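Local coordinates for protein probable tagatose 6-phosphate kinase (PDB 3TXV) that is thought to act as a tagatose-6-phosphate kinase in carbohydrate metabolism and belongs to the GatZ/KbaZ-like family of tagatose-1,6-bisphosphate aldolase subunits, at residues L32-A37 with T72-A77; N55-N58 with Y63-M66; D304-F309 with Q389-S394; I382-I387 with R397-E402. All blocks are in the same frame, centred on the assembly; numbering follows the deposited sequence.

Interaction 1 (L32-A37 with T72-A77)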
loop_
_atom_site.group_PDB
_atom_site.type_symbol
_atom_site.label_atom_id
_atom_site.label_comp_id
_atom_site.label_asym_id
_atom_site.label_seq_id
_atom_site.Cartn_x
_atom_site.Cartn_y
_atom_site.Cartn_z
ATOM N N LEU A 32 -6.720 10.606 -4.130
ATOM C CA LEU A 32 -6.386 11.589 -3.116
ATOM C C LEU A 32 -5.216 11.187 -2.250
ATOM O O LEU A 32 -4.460 12.050 -1.824
ATOM C CB LEU A 32 -7.569 11.927 -2.247
ATOM C CG LEU A 32 -8.629 12.760 -2.944
ATOM C CD1 LEU A 32 -9.963 12.603 -2.201
ATOM C CD2 LEU A 32 -8.214 14.232 -3.033
ATOM N N VAL A 33 -5.047 9.896 -1.971
ATOM C CA VAL A 33 -3.848 9.473 -1.247
ATOM C C VAL A 33 -2.601 9.707 -2.131
ATOM O O VAL A 33 -1.584 10.195 -1.663
ATOM C CB VAL A 33 -3.905 7.994 -0.735
ATOM C CG1 VAL A 33 -2.559 7.577 -0.084
ATOM C CG2 VAL A 33 -5.032 7.799 0.235
ATOM N N ILE A 34 -2.684 9.400 -3.412
ATOM C CA ILE A 34 -1.531 9.638 -4.248
ATOM C C ILE A 34 -1.164 11.144 -4.260
ATOM O O ILE A 34 -0.012 11.506 -3.947
ATOM C CB ILE A 34 -1.727 9.046 -5.661
ATOM C CG1 ILE A 34 -1.600 7.524 -5.597
ATOM C CG2 ILE A 34 -0.678 9.585 -6.628
ATOM C CD1 ILE A 34 -2.578 6.815 -6.491
ATOM N N GLU A 35 -2.149 11.997 -4.593
ATOM C CA GLU A 35 -2.019 13.458 -4.570
ATOM C C GLU A 35 -1.388 13.896 -3.269
ATOM O O GLU A 35 -0.457 14.691 -3.264
ATOM C CB GLU A 35 -3.397 14.092 -4.732
ATOM C CG GLU A 35 -3.497 15.653 -4.689
ATOM C CD GLU A 35 -4.862 16.139 -5.226
ATOM O OE1 GLU A 35 -5.658 15.292 -5.727
ATOM O OE2 GLU A 35 -5.145 17.351 -5.178
ATOM N N ALA A 36 -1.883 13.350 -2.166
ATOM C CA ALA A 36 -1.379 13.692 -0.843
ATOM C C ALA A 36 0.043 13.196 -0.593
ATOM O O ALA A 36 0.859 13.882 0.022
ATOM C CB ALA A 36 -2.315 13.157 0.206
ATOM N N ALA A 37 0.336 12.003 -1.075
ATOM C CA ALA A 37 1.683 11.471 -0.989
ATOM C C ALA A 37 2.611 12.335 -1.773
ATOM O O ALA A 37 3.675 12.677 -1.301
ATOM C CB ALA A 37 1.751 10.035 -1.482
ATOM N N THR A 72 0.323 3.884 -15.005
ATOM C CA THR A 72 1.431 4.790 -15.196
ATOM C C THR A 72 0.986 6.171 -15.656
ATOM O O THR A 72 1.721 7.137 -15.519
ATOM C CB THR A 72 2.406 4.236 -16.223
ATOM O OG1 THR A 72 3.705 4.725 -15.904
ATOM N N ARG A 73 -0.217 6.255 -16.202
ATOM C CA ARG A 73 -0.708 7.492 -16.744
ATOM C C ARG A 73 -1.730 8.069 -15.775
ATOM O O ARG A 73 -1.826 9.284 -15.612
ATOM C CB ARG A 73 -1.313 7.244 -18.129
ATOM N N PHE A 74 -2.497 7.184 -15.148
ATOM C CA PHE A 74 -3.296 7.511 -13.969
ATOM C C PHE A 74 -2.498 8.340 -12.940
ATOM O O PHE A 74 -2.847 9.480 -12.646
ATOM C CB PHE A 74 -3.800 6.197 -13.355
ATOM C CG PHE A 74 -4.566 6.361 -12.067
ATOM C CD1 PHE A 74 -5.899 6.765 -12.084
ATOM C CD2 PHE A 74 -3.958 6.071 -10.848
ATOM C CE1 PHE A 74 -6.593 6.916 -10.911
ATOM C CE2 PHE A 74 -4.649 6.217 -9.670
ATOM C CZ PHE A 74 -5.966 6.632 -9.688
ATOM N N VAL A 75 -1.426 7.763 -12.406
ATOM C CA VAL A 75 -0.514 8.482 -11.525
ATOM C C VAL A 75 0.048 9.774 -12.197
ATOM O O VAL A 75 0.191 10.823 -11.551
ATOM C CB VAL A 75 0.632 7.548 -11.018
ATOM C CG1 VAL A 75 1.594 8.283 -10.116
ATOM C CG2 VAL A 75 0.077 6.381 -10.241
ATOM N N GLY A 76 0.371 9.719 -13.478
ATOM C CA GLY A 76 0.855 10.920 -14.141
ATOM C C GLY A 76 -0.150 12.082 -14.221
ATOM O O GLY A 76 0.227 13.268 -14.180
ATOM N N ALA A 77 -1.429 11.735 -14.330
ATOM C CA ALA A 77 -2.491 12.718 -14.453
ATOM C C ALA A 77 -2.586 13.608 -13.197
ATOM O O ALA A 77 -2.732 14.846 -13.276
ATOM C CB ALA A 77 -3.803 12.007 -14.723
#
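The backbone bond from A37 N to V33 O, 2.7 Å long, belongs to the helical turn from which I34 reaches F74 and V75 on the neighbouring helix. The two helices, 31-43 and 68-81, are consecutive outer helices of a TIM barrel, an eight-stranded parallel beta/alpha barrel. No hydrogen bond joins the two segments, and the contact across them is apolar. The backbones come nearest at I34 and V75, whose CA atoms lie 7.4 Å apart. I34 carries most of the contact, and its CB bond points at the other helix. CG1 of I34 lies beside the backbone N (chi1 -74°) and CG2 lies anti to that N, so the two branches go to different partners. CG1 leads on to CD1, which sits 3.8 Å from F74 CE2. That methyl lies at the edge of the ring, near its plane, and not over a face. The CB bond of F74 does not point at helix 31-43, but its ring extends to meet I34. The I34 and F74 side chains cross obliquely. Both helices also rest on the barrel wall, where I34 and V75 each touch I50 of strand 48-53. On other sides of helix 31-43, V33 packs on L292 and L296 of helix 290-310, and A36 on V415 of helix 407-424. E35 makes a salt bridge to K408. The other branch of I34 makes a looser contact, with its CG2 methyl 4.4 Å from CG1 of V75.

Interaction 2 (N55-N58 with Y63-M66)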
loop_
_atom_site.group_PDB
_atom_site.type_symbol
_atom_site.label_atom_id
_atom_site.label_comp_id
_atom_site.label_asym_id
_atom_site.label_seq_id
_atom_site.Cartn_x
_atom_site.Cartn_y
_atom_site.Cartn_z
ATOM N N ASN A 55 -2.166 -8.539 -8.287
ATOM C CA ASN A 55 -3.643 -8.562 -8.288
ATOM C C ASN A 55 -4.338 -7.276 -8.723
ATOM O O ASN A 55 -5.289 -7.297 -9.495
ATOM C CB ASN A 55 -4.130 -8.872 -6.886
ATOM C CG ASN A 55 -4.141 -10.358 -6.567
ATOM O OD1 ASN A 55 -4.002 -11.241 -7.432
ATOM N ND2 ASN A 55 -4.333 -10.642 -5.288
ATOM N N GLN A 56 -3.861 -6.163 -8.186
ATOM C CA GLN A 56 -4.436 -4.859 -8.418
ATOM C C GLN A 56 -4.314 -4.484 -9.898
ATOM O O GLN A 56 -5.285 -4.017 -10.489
ATOM C CB GLN A 56 -3.723 -3.853 -7.490
ATOM C CG GLN A 56 -4.252 -2.420 -7.433
ATOM C CD GLN A 56 -3.282 -1.483 -6.688
ATOM O OE1 GLN A 56 -3.219 -0.267 -6.954
ATOM N NE2 GLN A 56 -2.515 -2.055 -5.755
ATOM N N VAL A 57 -3.137 -4.700 -10.495
ATOM C CA VAL A 57 -2.871 -4.243 -11.857
ATOM C C VAL A 57 -1.964 -5.181 -12.636
ATOM O O VAL A 57 -0.856 -5.467 -12.213
ATOM C CB VAL A 57 -2.315 -2.761 -11.926
ATOM C CG1 VAL A 57 -2.983 -1.842 -10.872
ATOM C CG2 VAL A 57 -0.764 -2.682 -11.874
ATOM N N ASN A 58 -2.443 -5.654 -13.782
ATOM C CA ASN A 58 -1.674 -6.559 -14.630
ATOM C C ASN A 58 -2.224 -6.523 -16.043
ATOM O O ASN A 58 -3.241 -5.886 -16.269
ATOM C CB ASN A 58 -1.683 -7.991 -14.068
ATOM C CG ASN A 58 -3.084 -8.517 -13.808
ATOM O OD1 ASN A 58 -3.919 -8.609 -14.717
ATOM N ND2 ASN A 58 -3.348 -8.874 -12.556
ATOM N N TYR A 63 -8.087 -6.431 -10.809
ATOM C CA TYR A 63 -9.457 -6.107 -10.382
ATOM C C TYR A 63 -9.754 -4.609 -10.549
ATOM O O TYR A 63 -10.830 -4.167 -10.196
ATOM C CB TYR A 63 -9.786 -6.604 -8.944
ATOM C CG TYR A 63 -8.893 -6.015 -7.880
ATOM C CD1 TYR A 63 -9.068 -4.689 -7.425
ATOM C CD2 TYR A 63 -7.849 -6.756 -7.345
ATOM C CE1 TYR A 63 -8.218 -4.131 -6.462
ATOM C CE2 TYR A 63 -7.001 -6.203 -6.380
ATOM C CZ TYR A 63 -7.183 -4.896 -5.954
ATOM O OH TYR A 63 -6.319 -4.378 -5.013
ATOM N N THR A 64 -8.829 -3.827 -11.091
ATOM C CA THR A 64 -9.151 -2.422 -11.308
ATOM C C THR A 64 -9.408 -2.031 -12.769
ATOM O O THR A 64 -9.869 -0.934 -13.034
ATOM C CB THR A 64 -8.090 -1.459 -10.748
ATOM O OG1 THR A 64 -6.974 -1.394 -11.650
ATOM C CG2 THR A 64 -7.641 -1.850 -9.319
ATOM N N GLY A 65 -9.103 -2.911 -13.719
ATOM C CA GLY A 65 -9.199 -2.547 -15.151
ATOM C C GLY A 65 -7.964 -1.780 -15.633
ATOM O O GLY A 65 -7.964 -1.165 -16.710
HETATM N N MSE A 66 -6.910 -1.830 -14.827
HETATM C CA MSE A 66 -5.708 -1.096 -15.102
HETATM C C MSE A 66 -4.525 -2.020 -15.426
HETATM O O MSE A 66 -4.093 -2.843 -14.600
HETATM C CB MSE A 66 -5.375 -0.172 -13.929
HETATM C CG MSE A 66 -6.244 1.079 -13.815
HETATM SE SE MSE A 66 -5.302 2.482 -12.812
HETATM C CE MSE A 66 -6.838 3.163 -11.819
#
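The backbones of N55-N58 and Y63-M66 run close together, with V57 CA and M66 CA 5.3 Å apart, and are joined by a bond from Y63 N to N55 O. It is 3.2 Å long, bent at the hydrogen (140°), and lies in the carbonyl plane. A weaker one runs from N58 N to M66 O. Q56 CA stands over one ring face, 4.0 Å from the Y63 ring centroid, in a CH-pi contact. The ring gets there with its CG between the backbone N and the carbonyl carbon (chi1 60°). The hydroxyl end of Y63 meets CB and CG of Q56. T64 gives a weak bond from OG1 to Q56 O, and the same OG1 weakly accepts M66 N. CG2 of T64 packs 3.9 Å from Q56 CG. With an alanine at T64, Q56 O and M66 N would probably each lose a polar mate, and a gap would open beside Q56 CG. V57 CG1 packs on CB of M66, a selenomethionine, at 4.2 Å. Both segments belong to the loop that follows strand 48-53 and leads into helix 68-81. Loops at this C-terminal end of the strands typically surround the active site in TIM barrels.

Interaction 3 (D304-F309 with Q389-S394)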
loop_
_atom_site.group_PDB
_atom_site.type_symbol
_atom_site.label_atom_id
_atom_site.label_comp_id
_atom_site.label_asym_id
_atom_site.label_seq_id
_atom_site.Cartn_x
_atom_site.Cartn_y
_atom_site.Cartn_z
ATOM N N ASP A 304 -18.870 14.019 6.052
ATOM C CA ASP A 304 -20.223 13.543 5.915
ATOM C C ASP A 304 -21.095 14.123 7.032
ATOM O O ASP A 304 -22.166 14.663 6.739
ATOM C CB ASP A 304 -20.252 12.030 5.907
ATOM C CG ASP A 304 -21.616 11.474 5.582
ATOM O OD1 ASP A 304 -22.280 12.015 4.666
ATOM O OD2 ASP A 304 -22.015 10.485 6.248
ATOM N N GLN A 305 -20.631 14.062 8.291
ATOM C CA GLN A 305 -21.469 14.534 9.411
ATOM C C GLN A 305 -21.577 16.063 9.474
ATOM O O GLN A 305 -22.595 16.606 9.856
ATOM C CB GLN A 305 -21.014 13.991 10.751
ATOM C CG GLN A 305 -20.884 12.506 10.829
ATOM C CD GLN A 305 -19.688 12.117 11.689
ATOM O OE1 GLN A 305 -19.742 12.173 12.920
ATOM N NE2 GLN A 305 -18.582 11.763 11.041
ATOM N N ILE A 306 -20.524 16.763 9.098
ATOM C CA ILE A 306 -20.623 18.200 8.979
ATOM C C ILE A 306 -21.701 18.596 7.952
ATOM O O ILE A 306 -22.533 19.485 8.202
ATOM C CB ILE A 306 -19.293 18.763 8.627
ATOM C CG1 ILE A 306 -18.503 18.986 9.906
ATOM C CG2 ILE A 306 -19.421 20.021 7.796
ATOM C CD1 ILE A 306 -17.024 19.001 9.634
ATOM N N ALA A 307 -21.703 17.904 6.827
ATOM C CA ALA A 307 -22.657 18.185 5.778
ATOM C C ALA A 307 -24.084 17.828 6.227
ATOM O O ALA A 307 -25.050 18.469 5.830
ATOM C CB ALA A 307 -22.283 17.412 4.498
ATOM N N ALA A 308 -24.220 16.796 7.045
ATOM C CA ALA A 308 -25.556 16.334 7.394
ATOM C C ALA A 308 -26.182 17.303 8.393
ATOM O O ALA A 308 -27.414 17.402 8.502
ATOM C CB ALA A 308 -25.510 14.927 7.939
ATOM N N PHE A 309 -25.305 18.033 9.091
ATOM C CA PHE A 309 -25.692 19.027 10.087
ATOM C C PHE A 309 -25.958 20.348 9.365
ATOM O O PHE A 309 -27.066 20.824 9.375
ATOM C CB PHE A 309 -24.631 19.150 11.195
ATOM C CG PHE A 309 -24.847 20.328 12.112
ATOM C CD1 PHE A 309 -25.800 20.276 13.135
ATOM C CD2 PHE A 309 -24.114 21.514 11.944
ATOM C CE1 PHE A 309 -26.007 21.388 13.982
ATOM C CE2 PHE A 309 -24.322 22.615 12.759
ATOM C CZ PHE A 309 -25.266 22.559 13.776
ATOM N N GLN A 389 -14.862 19.346 16.391
ATOM C CA GLN A 389 -15.747 18.265 16.797
ATOM C C GLN A 389 -15.526 17.030 15.952
ATOM O O GLN A 389 -15.574 15.916 16.451
ATOM C CB GLN A 389 -17.207 18.706 16.605
ATOM C CG GLN A 389 -18.225 17.649 16.834
ATOM C CD GLN A 389 -18.295 17.229 18.276
ATOM O OE1 GLN A 389 -18.760 17.989 19.121
ATOM N NE2 GLN A 389 -17.851 16.009 18.570
ATOM N N PHE A 390 -15.314 17.229 14.663
ATOM C CA PHE A 390 -15.630 16.206 13.675
ATOM C C PHE A 390 -14.371 15.766 12.919
ATOM O O PHE A 390 -14.348 14.711 12.275
ATOM C CB PHE A 390 -16.659 16.774 12.674
ATOM C CG PHE A 390 -18.103 16.777 13.172
ATOM C CD1 PHE A 390 -18.772 15.581 13.446
ATOM C CD2 PHE A 390 -18.804 17.968 13.280
ATOM C CE1 PHE A 390 -20.079 15.585 13.847
ATOM C CE2 PHE A 390 -20.143 17.995 13.680
ATOM C CZ PHE A 390 -20.787 16.813 13.981
ATOM N N LEU A 391 -13.332 16.600 12.999
ATOM C CA LEU A 391 -12.061 16.415 12.297
ATOM C C LEU A 391 -11.030 16.978 13.218
ATOM O O LEU A 391 -10.256 17.835 12.811
ATOM C CB LEU A 391 -12.023 17.217 10.984
ATOM C CG LEU A 391 -13.056 16.898 9.890
ATOM C CD1 LEU A 391 -13.102 17.979 8.758
ATOM C CD2 LEU A 391 -12.816 15.481 9.325
ATOM N N ALA A 392 -11.048 16.512 14.458
ATOM C CA ALA A 392 -10.243 17.104 15.543
ATOM C C ALA A 392 -8.738 17.167 15.213
ATOM O O ALA A 392 -8.016 18.050 15.707
ATOM C CB ALA A 392 -10.481 16.341 16.872
ATOM N N GLY A 393 -8.296 16.225 14.365
ATOM C CA GLY A 393 -6.891 16.077 14.000
ATOM C C GLY A 393 -6.420 17.161 13.065
ATOM O O GLY A 393 -5.207 17.348 12.895
ATOM N N SER A 394 -7.351 17.889 12.452
ATOM C CA SER A 394 -6.967 19.057 11.684
ATOM C C SER A 394 -7.133 20.391 12.398
ATOM O O SER A 394 -6.788 21.448 11.835
ATOM C CB SER A 394 -7.713 19.063 10.387
ATOM O OG SER A 394 -7.299 17.926 9.673
#
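The last outer helix of the TIM barrel, 290-310, meets a helix of the C-terminal region here, where Q305 and I306 pack against F390. F390 carries most of the contact on its side, and its CB bond points at the other helix. CG1 of I306 lies 3.5 Å from F390 CD2, in an oblique approach to the ring. The I306 and F390 side chains run antiparallel past one another. Q305 comes to the CD1/CE1 edge of the ring, with its OE1 3.6 Å from F390 CE1. The amide plane stands almost perpendicular to the ring, at 82°. A bend at chi2 (143°) helps set it there, while Q305 NE2 bonds to Y301 O of the same helix. Q389 CG covers one face of the ring. Replacing F390 by an alanine would probably open a gap beside I306 CG1 and leave the Q305 amide without the ring edge it rests on. L391, the first residue beyond helical geometry, adds its CD1 at 4.1 Å from I306 CD1. It crosses I306 at about a right angle. The contact thus lies between helices 290-310 and 384-390, and helix 407-424 adjoins it, where L391 touches L410.

Interaction 4 (I382-I387 with R397-E402)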
loop_
_atom_site.group_PDB
_atom_site.type_symbol
_atom_site.label_atom_id
_atom_site.label_comp_id
_atom_site.label_asym_id
_atom_site.label_seq_id
_atom_site.Cartn_x
_atom_site.Cartn_y
_atom_site.Cartn_z
ATOM N N ILE A 382 -15.799 25.783 6.192
ATOM C CA ILE A 382 -16.220 25.129 7.424
ATOM C C ILE A 382 -15.732 25.902 8.661
ATOM O O ILE A 382 -14.557 26.313 8.758
ATOM C CB ILE A 382 -15.801 23.645 7.464
ATOM C CG1 ILE A 382 -16.495 22.880 6.330
ATOM C CG2 ILE A 382 -16.149 23.009 8.819
ATOM C CD1 ILE A 382 -15.693 21.727 5.772
ATOM N N PRO A 383 -16.657 26.166 9.585
ATOM C CA PRO A 383 -16.298 26.753 10.872
ATOM C C PRO A 383 -15.340 25.852 11.666
ATOM O O PRO A 383 -15.536 24.628 11.687
ATOM C CB PRO A 383 -17.647 26.878 11.570
ATOM C CG PRO A 383 -18.625 27.010 10.451
ATOM C CD PRO A 383 -18.106 26.209 9.328
ATOM N N GLU A 384 -14.326 26.456 12.298
ATOM C CA GLU A 384 -13.333 25.720 13.107
ATOM C C GLU A 384 -13.973 24.809 14.160
ATOM O O GLU A 384 -13.414 23.779 14.551
ATOM C CB GLU A 384 -12.445 26.666 13.893
ATOM C CG GLU A 384 -12.014 27.937 13.210
ATOM C CD GLU A 384 -11.025 28.743 14.061
ATOM O OE1 GLU A 384 -10.133 29.384 13.450
ATOM O OE2 GLU A 384 -11.138 28.733 15.316
ATOM N N THR A 385 -15.131 25.234 14.637
ATOM C CA THR A 385 -15.780 24.609 15.749
ATOM C C THR A 385 -16.384 23.286 15.318
ATOM O O THR A 385 -16.533 22.375 16.150
ATOM C CB THR A 385 -16.897 25.510 16.281
ATOM O OG1 THR A 385 -17.759 25.885 15.198
ATOM C CG2 THR A 385 -16.328 26.746 16.882
ATOM N N LEU A 386 -16.773 23.183 14.044
ATOM C CA LEU A 386 -17.259 21.906 13.528
ATOM C C LEU A 386 -16.079 20.999 13.270
ATOM O O LEU A 386 -16.145 19.794 13.463
ATOM C CB LEU A 386 -18.074 22.101 12.247
ATOM C CG LEU A 386 -19.560 22.403 12.489
ATOM C CD1 LEU A 386 -19.678 23.646 13.318
ATOM C CD2 LEU A 386 -20.252 22.641 11.193
ATOM N N ILE A 387 -14.993 21.634 12.833
ATOM C CA ILE A 387 -13.743 20.996 12.529
ATOM C C ILE A 387 -13.237 20.402 13.841
ATOM O O ILE A 387 -12.826 19.242 13.883
ATOM C CB ILE A 387 -12.776 21.999 11.891
ATOM C CG1 ILE A 387 -13.188 22.267 10.444
ATOM C CG2 ILE A 387 -11.366 21.466 11.862
ATOM C CD1 ILE A 387 -12.429 23.448 9.692
ATOM N N ARG A 397 -3.882 22.451 13.238
ATOM C CA ARG A 397 -3.396 22.933 11.959
ATOM C C ARG A 397 -4.273 24.023 11.332
ATOM O O ARG A 397 -3.742 24.969 10.733
ATOM C CB ARG A 397 -3.151 21.786 10.987
ATOM C CG ARG A 397 -1.788 21.158 11.151
ATOM C CD ARG A 397 -1.603 20.000 10.191
ATOM N NE ARG A 397 -2.307 18.856 10.730
ATOM C CZ ARG A 397 -2.927 17.919 10.025
ATOM N NH1 ARG A 397 -2.953 17.955 8.688
ATOM N NH2 ARG A 397 -3.527 16.941 10.685
ATOM N N VAL A 398 -5.593 23.905 11.467
ATOM C CA VAL A 398 -6.476 24.985 11.034
ATOM C C VAL A 398 -6.258 26.291 11.837
ATOM O O VAL A 398 -6.342 27.393 11.285
ATOM C CB VAL A 398 -7.941 24.593 11.147
ATOM C CG1 VAL A 398 -8.861 25.786 10.757
ATOM C CG2 VAL A 398 -8.221 23.379 10.295
ATOM N N ARG A 399 -5.975 26.171 13.127
ATOM C CA ARG A 399 -5.741 27.365 13.927
ATOM C C ARG A 399 -4.461 28.103 13.484
ATOM O O ARG A 399 -4.478 29.336 13.312
ATOM C CB ARG A 399 -5.705 27.027 15.418
ATOM C CG ARG A 399 -7.067 26.533 15.967
ATOM C CD ARG A 399 -8.083 27.644 16.230
ATOM N NE ARG A 399 -7.502 28.692 17.077
ATOM C CZ ARG A 399 -7.291 28.599 18.391
ATOM N NH1 ARG A 399 -7.617 27.479 19.058
ATOM N NH2 ARG A 399 -6.742 29.622 19.043
ATOM N N ASN A 400 -3.383 27.338 13.260
ATOM C CA ASN A 400 -2.065 27.882 12.881
ATOM C C ASN A 400 -1.990 28.401 11.426
ATOM O O ASN A 400 -0.941 28.876 10.989
ATOM C CB ASN A 400 -0.956 26.838 13.152
ATOM N N GLY A 401 -3.098 28.301 10.689
ATOM C CA GLY A 401 -3.126 28.667 9.272
ATOM C C GLY A 401 -2.588 27.657 8.256
ATOM O O GLY A 401 -2.765 27.862 7.047
ATOM N N GLU A 402 -1.933 26.582 8.717
ATOM C CA GLU A 402 -1.384 25.563 7.811
ATOM C C GLU A 402 -2.439 24.956 6.873
ATOM O O GLU A 402 -2.190 24.825 5.679
ATOM C CB GLU A 402 -0.679 24.432 8.566
ATOM C CG GLU A 402 0.522 24.809 9.490
ATOM C CD GLU A 402 0.990 23.610 10.407
ATOM O OE1 GLU A 402 1.283 22.492 9.864
ATOM O OE2 GLU A 402 1.050 23.782 11.661
#
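E384 reaches across to R399, and its CB bond points toward the helix that carries that arginine. From CB the chain runs straight out through CG (chi2 -175°). Its CD stops 3.8 Å from R399 CD. At the tip, OE2 lies 3.4 Å from the same R399 CD, and OE1 flanks that carbon at 3.9 Å. OE2 is also 4.0 Å from R399 NE, but well out of the guanidinium plane, with no N-H directed at it. The two charges are therefore near each other without forming a salt bridge, and any attraction is probably modest. The bend at chi2 (-78°) brings R399 CD to the carboxylate, and a bend at chi3 directs NE. R399 NH1 makes a weak bond to Y395 OH. Next to this exposed pair, the buried I387 and V398 meet tip to tip, CG2 to CG2, at 4.0 Å. P383 holds the N-cap position of the first helix, and its O accepts both L386 N and I387 N. G401, with positive phi, is where the second chain segment leaves helical geometry. The short helices 384-390 and 395-399 lie side by side against helix 407-424, where both I387 and V398 touch L410.

Interactions 1 and 2 belong to the barrel, and interactions 3 and 4 to the C-terminal helices and their junction with it. Interaction 1 is buried and wholly apolar. Interaction 2 is partly buried, and backbone and hydroxyl bonds knit its loop. The two touch where F74 CD1 meets M66 CE at 3.7 Å. Interactions 3 and 4 lie farther from the chain centre and mix buried apolar side chains with exposed polar ones, without a hydrogen bond across either. They share helix 384-390 and alternate along the chain. They touch where I306 CG1 meets L386 CB at 3.9 Å. Interactions 2 and 4 stand farthest apart, with centres about 38 Å from each other.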